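Local coordinates for amine Dehydrogenase (Pseudomonas putida, PDB 1JMX), which probably transfers electrons through its two c-type hemes, as expected of the heme-bearing alpha subunit of a quinohemoprotein amine dehydrogenase, at residues V78-F92 with R102-R114. Sequence-based numbering, arbitrary orientation.
Sequences VRYAMERRLNTVEQF and RCHSGARVALQRR. With HEC (heme c), chain E.
Glu90 reaches from the loop 78-92 to the start of helix 107-110, where backbone N-H groups still lack carbonyl partners and a carboxylate suits them. Its CB points toward the helix, the chain runs extended beyond CG (chi2 -168°), and CD arrives 3.6 Å from Ser105 CB. OE1 takes Gly106 N on its syn lone pair at 2.8 Å, nearly straight at 171°. OE2 accepts the more bent bond from Ala107 N (3.0 Å) and, on its anti side, the hydroxyl of Tyr80 (2.7 Å to OH); together the three bonds probably hold the carboxylate in one rotation. Cut back to an alanine, this position would probably leave the amides of Gly106 and Ala107 and the Tyr80 hydroxyl without their shared acceptor, and the loop less firmly tied to the helix. Gly106 suits its place because a CB would run into the Phe92 ring, whose CE2 lies 3.5 Å from Gly106 C. Small Ala107 lets Ala81 approach, CB to CB 3.8 Å. Farther along, branched Leu111 divides its methyls: CD1 meets Ala81 CB, while CD2 packs on Val78 CG2 (3.6 Å) and Met82 CE. Arg108, on the helix, hydrogen-bonds heme propionate O1D through NH1, while His104, just before the helix, and His126 are the axial ligands of the iron. The contact thus joins the loop between helices 54-67 and 94-100 to helix 107-110, with Met82 continuing onto barrel strands 237-244 and 247-256.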
# COMPACT_ATOMS: atom_id res chain seq x y z
N VAL A 78 0.29 -18.73 -6.97
CA VAL A 78 0.26 -17.63 -6.01
C VAL A 78 1.24 -17.84 -4.84
O VAL A 78 1.15 -17.15 -3.82
CB VAL A 78 -1.19 -17.32 -5.49
CG1 VAL A 78 -1.99 -16.61 -6.56
CG2 VAL A 78 -1.92 -18.59 -5.09
N ARG A 79 2.21 -18.73 -5.02
CA ARG A 79 3.19 -19.01 -3.98
C ARG A 79 4.19 -17.87 -3.77
O ARG A 79 4.83 -17.80 -2.73
CB ARG A 79 3.91 -20.33 -4.25
CG ARG A 79 2.98 -21.55 -4.23
CD ARG A 79 3.76 -22.86 -4.17
NE ARG A 79 4.59 -22.94 -2.97
CZ ARG A 79 4.15 -23.31 -1.77
NH1 ARG A 79 2.88 -23.66 -1.61
NH2 ARG A 79 4.95 -23.26 -0.72
N TYR A 80 4.28 -16.96 -4.74
CA TYR A 80 5.19 -15.81 -4.64
C TYR A 80 4.89 -14.92 -3.44
O TYR A 80 5.78 -14.23 -2.95
CB TYR A 80 5.14 -14.96 -5.92
CG TYR A 80 3.77 -14.41 -6.29
CD1 TYR A 80 2.95 -15.09 -7.18
CD2 TYR A 80 3.29 -13.22 -5.73
CE1 TYR A 80 1.69 -14.61 -7.52
CE2 TYR A 80 2.02 -12.73 -6.06
CZ TYR A 80 1.23 -13.43 -6.95
OH TYR A 80 -0.02 -12.98 -7.28
N ALA A 81 3.64 -14.94 -2.98
CA ALA A 81 3.22 -14.14 -1.82
C ALA A 81 3.87 -14.64 -0.54
O ALA A 81 4.38 -13.85 0.26
CB ALA A 81 1.69 -14.15 -1.69
N MET A 82 3.86 -15.96 -0.34
CA MET A 82 4.46 -16.58 0.84
C MET A 82 5.98 -16.50 0.72
O MET A 82 6.69 -16.41 1.73
CB MET A 82 4.04 -18.05 0.98
CG MET A 82 2.56 -18.27 1.23
SD MET A 82 2.10 -20.02 1.27
CE MET A 82 1.96 -20.34 -0.47
N GLU A 83 6.47 -16.52 -0.51
CA GLU A 83 7.89 -16.45 -0.80
C GLU A 83 8.42 -15.02 -0.77
O GLU A 83 9.59 -14.77 -1.04
CB GLU A 83 8.19 -17.12 -2.14
CG GLU A 83 7.90 -18.63 -2.12
CD GLU A 83 7.95 -19.28 -3.49
OE1 GLU A 83 8.04 -18.56 -4.50
OE2 GLU A 83 7.89 -20.52 -3.57
N ARG A 84 7.54 -14.09 -0.42
CA ARG A 84 7.88 -12.67 -0.30
C ARG A 84 8.50 -12.05 -1.54
O ARG A 84 9.43 -11.25 -1.44
CB ARG A 84 8.80 -12.45 0.91
CG ARG A 84 8.22 -12.91 2.25
CD ARG A 84 6.95 -12.15 2.61
NE ARG A 84 7.20 -10.74 2.85
CZ ARG A 84 6.25 -9.82 3.01
NH1 ARG A 84 4.97 -10.17 2.95
NH2 ARG A 84 6.57 -8.56 3.24
N ARG A 85 8.00 -12.44 -2.70
CA ARG A 85 8.47 -11.88 -3.96
C ARG A 85 7.58 -10.66 -4.21
O ARG A 85 6.62 -10.72 -4.98
CB ARG A 85 8.35 -12.91 -5.08
CG ARG A 85 9.15 -14.18 -4.83
CD ARG A 85 9.06 -15.10 -6.02
NE ARG A 85 9.67 -16.40 -5.77
CZ ARG A 85 10.94 -16.72 -6.00
NH1 ARG A 85 11.78 -15.82 -6.51
NH2 ARG A 85 11.38 -17.95 -5.74
N LEU A 86 7.90 -9.57 -3.52
CA LEU A 86 7.12 -8.34 -3.62
C LEU A 86 7.21 -7.51 -4.91
O LEU A 86 6.47 -6.56 -5.07
CB LEU A 86 7.32 -7.46 -2.37
CG LEU A 86 6.39 -7.80 -1.19
CD1 LEU A 86 6.67 -9.19 -0.67
CD2 LEU A 86 6.54 -6.79 -0.06
N ASN A 87 8.09 -7.88 -5.83
CA ASN A 87 8.20 -7.17 -7.10
C ASN A 87 7.38 -7.90 -8.17
O ASN A 87 7.38 -7.51 -9.33
CB ASN A 87 9.67 -7.06 -7.56
CG ASN A 87 10.42 -5.98 -6.81
OD1 ASN A 87 9.89 -4.90 -6.56
ND2 ASN A 87 11.67 -6.27 -6.44
N THR A 88 6.66 -8.94 -7.75
CA THR A 88 5.82 -9.72 -8.65
C THR A 88 4.69 -8.86 -9.19
O THR A 88 4.01 -8.16 -8.45
CB THR A 88 5.21 -10.95 -7.93
OG1 THR A 88 6.24 -11.88 -7.58
CG2 THR A 88 4.20 -11.66 -8.82
N VAL A 89 4.54 -8.88 -10.51
CA VAL A 89 3.49 -8.14 -11.19
C VAL A 89 2.33 -9.13 -11.29
O VAL A 89 2.40 -10.11 -12.03
CB VAL A 89 3.94 -7.69 -12.61
CG1 VAL A 89 2.82 -6.92 -13.28
CG2 VAL A 89 5.19 -6.83 -12.51
N GLU A 90 1.30 -8.90 -10.49
CA GLU A 90 0.15 -9.80 -10.48
C GLU A 90 -0.71 -9.77 -11.73
O GLU A 90 -0.89 -8.72 -12.35
CB GLU A 90 -0.73 -9.53 -9.26
CG GLU A 90 -0.01 -9.72 -7.95
CD GLU A 90 -0.96 -9.73 -6.79
OE1 GLU A 90 -1.67 -8.73 -6.61
OE2 GLU A 90 -1.00 -10.74 -6.06
N GLN A 91 -1.23 -10.94 -12.08
CA GLN A 91 -2.10 -11.09 -13.25
C GLN A 91 -3.42 -11.77 -12.90
O GLN A 91 -3.57 -12.98 -13.07
CB GLN A 91 -1.38 -11.85 -14.38
CG GLN A 91 -0.38 -11.01 -15.20
CD GLN A 91 -0.99 -9.70 -15.77
OE1 GLN A 91 -2.05 -9.69 -16.42
NE2 GLN A 91 -0.28 -8.59 -15.54
N PHE A 92 -4.36 -10.99 -12.38
CA PHE A 92 -5.70 -11.47 -12.03
C PHE A 92 -6.66 -10.69 -12.92
O PHE A 92 -6.26 -9.71 -13.55
CB PHE A 92 -6.04 -11.15 -10.56
CG PHE A 92 -5.30 -11.98 -9.56
CD1 PHE A 92 -5.73 -13.26 -9.24
CD2 PHE A 92 -4.18 -11.48 -8.92
CE1 PHE A 92 -5.07 -14.02 -8.28
CE2 PHE A 92 -3.50 -12.23 -7.96
CZ PHE A 92 -3.95 -13.51 -7.64
N ARG A 102 -6.34 -3.80 -5.01
CA ARG A 102 -5.85 -2.43 -5.14
C ARG A 102 -5.20 -1.89 -3.87
O ARG A 102 -4.56 -0.84 -3.88
CB ARG A 102 -6.97 -1.49 -5.60
CG ARG A 102 -8.08 -1.30 -4.61
CD ARG A 102 -9.03 -0.22 -5.07
NE ARG A 102 -10.15 -0.04 -4.15
CZ ARG A 102 -10.10 0.66 -3.02
NH1 ARG A 102 -8.98 1.26 -2.64
NH2 ARG A 102 -11.20 0.80 -2.29
N CYS A 103 -5.34 -2.63 -2.78
CA CYS A 103 -4.77 -2.26 -1.49
C CYS A 103 -3.61 -3.21 -1.22
O CYS A 103 -2.45 -2.80 -1.17
CB CYS A 103 -5.84 -2.42 -0.42
SG CYS A 103 -6.90 -0.99 -0.27
N HIS A 104 -3.96 -4.47 -0.98
CA HIS A 104 -2.99 -5.52 -0.77
C HIS A 104 -3.03 -6.36 -2.06
O HIS A 104 -3.80 -6.07 -2.97
CB HIS A 104 -3.34 -6.37 0.46
CG HIS A 104 -4.77 -6.83 0.52
ND1 HIS A 104 -5.29 -7.77 -0.33
CD2 HIS A 104 -5.78 -6.47 1.34
CE1 HIS A 104 -6.56 -7.97 -0.04
NE2 HIS A 104 -6.88 -7.19 0.97
N SER A 105 -2.20 -7.39 -2.12
CA SER A 105 -2.14 -8.24 -3.30
C SER A 105 -3.40 -9.06 -3.51
O SER A 105 -4.16 -9.30 -2.58
CB SER A 105 -0.95 -9.20 -3.18
OG SER A 105 -1.19 -10.19 -2.20
N GLY A 106 -3.63 -9.48 -4.75
CA GLY A 106 -4.77 -10.32 -5.06
C GLY A 106 -4.44 -11.75 -4.65
O GLY A 106 -5.34 -12.58 -4.55
N ALA A 107 -3.16 -12.03 -4.43
CA ALA A 107 -2.70 -13.36 -4.01
C ALA A 107 -3.15 -13.67 -2.59
O ALA A 107 -3.37 -14.83 -2.25
CB ALA A 107 -1.19 -13.46 -4.11
N ARG A 108 -3.28 -12.64 -1.75
CA ARG A 108 -3.72 -12.78 -0.37
C ARG A 108 -5.15 -13.35 -0.36
O ARG A 108 -5.53 -14.10 0.54
CB ARG A 108 -3.69 -11.42 0.33
CG ARG A 108 -4.18 -11.44 1.77
CD ARG A 108 -4.27 -10.05 2.37
NE ARG A 108 -2.96 -9.46 2.61
CZ ARG A 108 -2.76 -8.33 3.29
NH1 ARG A 108 -3.79 -7.67 3.80
NH2 ARG A 108 -1.54 -7.86 3.45
N VAL A 109 -5.91 -13.01 -1.39
CA VAL A 109 -7.28 -13.46 -1.56
C VAL A 109 -7.30 -14.90 -2.07
O VAL A 109 -8.00 -15.75 -1.52
CB VAL A 109 -8.01 -12.56 -2.58
CG1 VAL A 109 -9.43 -13.04 -2.80
CG2 VAL A 109 -8.00 -11.12 -2.11
N ALA A 110 -6.51 -15.17 -3.11
CA ALA A 110 -6.42 -16.49 -3.73
C ALA A 110 -5.79 -17.56 -2.84
O ALA A 110 -5.93 -18.75 -3.11
CB ALA A 110 -5.66 -16.39 -5.04
N LEU A 111 -5.11 -17.15 -1.77
CA LEU A 111 -4.50 -18.10 -0.85
C LEU A 111 -5.45 -18.49 0.29
O LEU A 111 -5.03 -18.93 1.36
CB LEU A 111 -3.18 -17.56 -0.30
CG LEU A 111 -2.01 -17.65 -1.29
CD1 LEU A 111 -0.84 -16.84 -0.79
CD2 LEU A 111 -1.62 -19.11 -1.50
N GLN A 112 -6.75 -18.31 0.04
CA GLN A 112 -7.80 -18.65 0.99
C GLN A 112 -8.97 -19.33 0.29
O GLN A 112 -9.22 -19.11 -0.89
CB GLN A 112 -8.28 -17.41 1.76
CG GLN A 112 -7.23 -16.78 2.67
CD GLN A 112 -7.83 -15.92 3.76
OE1 GLN A 112 -9.02 -16.04 4.07
NE2 GLN A 112 -7.02 -15.06 4.35
N ARG A 113 -9.66 -20.19 1.03
CA ARG A 113 -10.82 -20.91 0.52
C ARG A 113 -11.97 -20.70 1.52
O ARG A 113 -11.81 -20.95 2.72
CB ARG A 113 -10.49 -22.40 0.36
CG ARG A 113 -9.51 -22.71 -0.77
CD ARG A 113 -10.07 -22.23 -2.09
NE ARG A 113 -9.22 -22.53 -3.23
CZ ARG A 113 -8.14 -21.82 -3.58
NH1 ARG A 113 -7.77 -20.76 -2.87
NH2 ARG A 113 -7.47 -22.14 -4.68
N ARG A 114 -13.10 -20.20 1.05
CA ARG A 114 -14.24 -19.91 1.92
C ARG A 114 -15.58 -20.08 1.23
O ARG A 114 -15.67 -19.96 0.01
CB ARG A 114 -14.20 -18.45 2.39
CG ARG A 114 -12.95 -17.97 3.05
CD ARG A 114 -13.06 -16.48 3.24
NE ARG A 114 -11.94 -15.92 3.99
CZ ARG A 114 -12.07 -14.99 4.92
NH1 ARG A 114 -13.26 -14.50 5.23
NH2 ARG A 114 -10.99 -14.50 5.51
FE HEC E . -8.57 -7.01 2.10
CHA HEC E . -7.06 -8.26 4.81
CHB HEC E . -9.65 -10.12 1.33
CHC HEC E . -10.26 -5.75 -0.55
CHD HEC E . -7.48 -3.87 2.93
NA HEC E . -8.37 -8.80 2.88
C1A HEC E . -7.71 -9.15 4.01
C2A HEC E . -7.78 -10.56 4.26
C3A HEC E . -8.50 -11.08 3.27
C4A HEC E . -8.88 -9.98 2.42
CMA HEC E . -8.86 -12.54 3.09
CAA HEC E . -7.16 -11.27 5.45
CBA HEC E . -8.36 -11.75 6.27
CGA HEC E . -8.05 -12.49 7.55
O1A HEC E . -6.90 -12.67 7.91
O2A HEC E . -8.99 -12.87 8.21
NB HEC E . -9.70 -7.76 0.70
C1B HEC E . -10.06 -9.10 0.52
C2B HEC E . -10.93 -9.31 -0.59
C3B HEC E . -11.14 -8.07 -1.12
C4B HEC E . -10.35 -7.11 -0.33
CMB HEC E . -11.52 -10.65 -1.05
CAB HEC E . -12.05 -7.82 -2.31
CBB HEC E . -13.41 -7.19 -1.98
NC HEC E . -8.79 -5.20 1.34
C1C HEC E . -9.52 -4.86 0.23
C2C HEC E . -9.45 -3.45 -0.05
C3C HEC E . -8.67 -2.92 0.90
C4C HEC E . -8.27 -4.00 1.79
CMC HEC E . -10.14 -2.74 -1.21
CAC HEC E . -8.22 -1.48 0.88
CBC HEC E . -9.05 -0.40 1.55
ND HEC E . -7.51 -6.22 3.56
C1D HEC E . -7.14 -4.91 3.78
C2D HEC E . -6.35 -4.77 5.01
C3D HEC E . -6.27 -6.06 5.50
C4D HEC E . -6.96 -6.90 4.61
CMD HEC E . -5.78 -3.48 5.58
CAD HEC E . -5.61 -6.63 6.76
CBD HEC E . -4.82 -5.70 7.62
CGD HEC E . -3.37 -5.74 7.27
O1D HEC E . -3.05 -6.10 6.11
O2D HEC E . -2.53 -5.42 8.14